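Local coordinates for polysaccharide deacetylase-like protein (Bacillus anthracis, PDB 4V33) that probably removes acetyl groups from cell-wall polysaccharide with a zinc-dependent deacetylase domain, and is required for osmotic stability and cell shape maintenance, at residues Ile119-Ile124 with Ile131-Ser136. Sequence-based numbering, arbitrary orientation.
Sequences IEAIGI and IPLTKS
Gly123 and Ile131 exchange two backbone hydrogen bonds at one end of an antiparallel beta hairpin, Gly123 N to Ile131 O at 2.7 Å and Ile131 N to Gly123 O at 2.8 Å. The first is nearly straight at the hydrogen. At the other end Ile119 and Ser136 form a second reciprocal pair, Ile119 N to Ser136 O and Ser136 N to Ile119 O. Between these pairs the ladder is interrupted by a classic beta bulge, in which Leu133 and Thr134 both face Ala121. The evidence is an uneven fork at Ala121 O: Leu133 N donates at 3.2 Å, while the bond from Thr134 N is weak. Ala121 N itself donates a good bond to Thr134 O, 2.9 Å long and almost along the C=O axis. Leu133 carries the distortion, with a psi of -91° that is far from the extended value.

The hairpin belongs to the fibronectin type III domain, remote from the zinc site of the deacetylase domain. Strand 115-124 also pairs with strand 74-81, and Ile119, Ala121, Leu133 and Thr134 pack on strand 60-66 or 48-51 of the facing layer. On the reverse face, Glu120 and Lys135 run side by side in the same direction, their CG atoms 3.9 Å apart. The Glu120 carboxylate finds its salt bridge in Lys86, while Lys135 NZ, turned off by a bend at chi4 (60°), remains 4.9 Å from Glu120 OE2. Leu133 leans over the backbone of strand 119-124, its CB 3.2 Å from Ala121 O. With CG anti to its own carbonyl carbon (chi1 -61°), CD1 comes close to Ile122 C and lies 3.5 Å from Gly123 N, beside a residue without a side chain.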
loop_
_atom_site.group_PDB
_atom_site.type_symbol
_atom_site.label_atom_id
_atom_site.label_comp_id
_atom_site.label_asym_id
_atom_site.label_seq_id
_atom_site.Cartn_x
_atom_site.Cartn_y
_atom_site.Cartn_z
ATOM N N ILE A 119 -19.969 -8.713 0.878
ATOM C CA ILE A 119 -21.110 -9.514 0.458
ATOM C C ILE A 119 -22.103 -9.622 1.615
ATOM O O ILE A 119 -21.744 -10.075 2.699
ATOM C CB ILE A 119 -20.680 -10.947 0.047
ATOM C CG1 ILE A 119 -19.576 -10.903 -1.016
ATOM C CG2 ILE A 119 -21.894 -11.749 -0.446
ATOM C CD1 ILE A 119 -18.878 -12.245 -1.240
ATOM N N GLU A 120 -23.344 -9.198 1.385
ATOM C CA GLU A 120 -24.421 -9.396 2.354
ATOM C C GLU A 120 -25.483 -10.252 1.704
ATOM O O GLU A 120 -26.038 -9.876 0.671
ATOM C CB GLU A 120 -25.082 -8.080 2.750
ATOM C CG GLU A 120 -24.232 -7.083 3.489
ATOM C CD GLU A 120 -25.052 -5.865 3.906
ATOM O OE1 GLU A 120 -26.215 -5.737 3.448
ATOM O OE2 GLU A 120 -24.543 -5.046 4.694
ATOM N N ALA A 121 -25.789 -11.388 2.318
ATOM C CA ALA A 121 -26.779 -12.299 1.757
ATOM C C ALA A 121 -28.084 -12.269 2.531
ATOM O O ALA A 121 -28.086 -12.271 3.759
ATOM C CB ALA A 121 -26.233 -13.707 1.729
ATOM N N ILE A 122 -29.191 -12.236 1.796
ATOM C CA ILE A 122 -30.515 -12.426 2.372
ATOM C C ILE A 122 -31.205 -13.554 1.635
ATOM O O ILE A 122 -30.857 -13.864 0.498
ATOM C CB ILE A 122 -31.395 -11.147 2.301
ATOM C CG1 ILE A 122 -31.773 -10.807 0.854
ATOM C CG2 ILE A 122 -30.715 -9.983 3.011
ATOM C CD1 ILE A 122 -32.700 -9.603 0.732
ATOM N N GLY A 123 -32.163 -14.194 2.300
ATOM C CA GLY A 123 -32.924 -15.251 1.670
ATOM C C GLY A 123 -34.337 -14.787 1.382
ATOM O O GLY A 123 -34.852 -13.896 2.062
ATOM N N ILE A 124 -34.958 -15.381 0.368
ATOM C CA ILE A 124 -36.354 -15.096 0.049
ATOM C C ILE A 124 -37.154 -16.386 0.140
ATOM O O ILE A 124 -36.782 -17.385 -0.479
ATOM C CB ILE A 124 -36.514 -14.547 -1.383
ATOM C CG1 ILE A 124 -35.413 -13.533 -1.716
ATOM C CG2 ILE A 124 -37.924 -13.965 -1.580
ATOM C CD1 ILE A 124 -35.456 -12.283 -0.879
ATOM N N ILE A 131 -35.333 -12.924 4.611
ATOM C CA ILE A 131 -34.698 -13.518 5.781
ATOM C C ILE A 131 -33.233 -13.107 5.810
ATOM O O ILE A 131 -32.491 -13.399 4.876
ATOM C CB ILE A 131 -34.733 -15.062 5.698
ATOM C CG1 ILE A 131 -36.163 -15.569 5.506
ATOM C CG2 ILE A 131 -34.078 -15.697 6.930
ATOM C CD1 ILE A 131 -37.060 -15.374 6.719
ATOM N N PRO A 132 -32.806 -12.429 6.883
ATOM C CA PRO A 132 -31.386 -12.083 6.999
ATOM C C PRO A 132 -30.549 -13.352 7.106
ATOM O O PRO A 132 -30.906 -14.265 7.850
ATOM C CB PRO A 132 -31.317 -11.296 8.314
ATOM C CG PRO A 132 -32.738 -10.895 8.617
ATOM C CD PRO A 132 -33.598 -11.967 8.037
ATOM N N LEU A 133 -29.457 -13.416 6.355
ATOM C CA LEU A 133 -28.580 -14.572 6.449
ATOM C C LEU A 133 -27.256 -14.177 7.098
ATOM O O LEU A 133 -27.131 -14.199 8.324
ATOM C CB LEU A 133 -28.383 -15.223 5.076
ATOM C CG LEU A 133 -29.690 -15.727 4.442
ATOM C CD1 LEU A 133 -29.439 -16.271 3.038
ATOM C CD2 LEU A 133 -30.391 -16.780 5.314
ATOM N N THR A 134 -26.276 -13.795 6.294
ATOM C CA THR A 134 -24.959 -13.504 6.840
ATOM C C THR A 134 -24.162 -12.576 5.923
ATOM O O THR A 134 -24.615 -12.222 4.832
ATOM C CB THR A 134 -24.197 -14.825 7.122
ATOM O OG1 THR A 134 -22.959 -14.554 7.793
ATOM C CG2 THR A 134 -23.945 -15.586 5.827
ATOM N N LYS A 135 -22.987 -12.166 6.386
ATOM C CA LYS A 135 -22.130 -11.260 5.638
ATOM C C LYS A 135 -20.743 -11.864 5.536
ATOM O O LYS A 135 -20.328 -12.629 6.409
ATOM C CB LYS A 135 -22.036 -9.904 6.339
ATOM C CG LYS A 135 -23.369 -9.235 6.624
ATOM C CD LYS A 135 -23.163 -7.933 7.383
ATOM C CE LYS A 135 -24.482 -7.209 7.618
ATOM N NZ LYS A 135 -25.431 -8.025 8.421
ATOM N N SER A 136 -20.035 -11.523 4.465
ATOM C CA SER A 136 -18.652 -11.940 4.303
ATOM C C SER A 136 -17.968 -10.979 3.345
ATOM O O SER A 136 -18.483 -9.898 3.057
ATOM C CB SER A 136 -18.580 -13.372 3.764
ATOM O OG SER A 136 -17.257 -13.897 3.871
#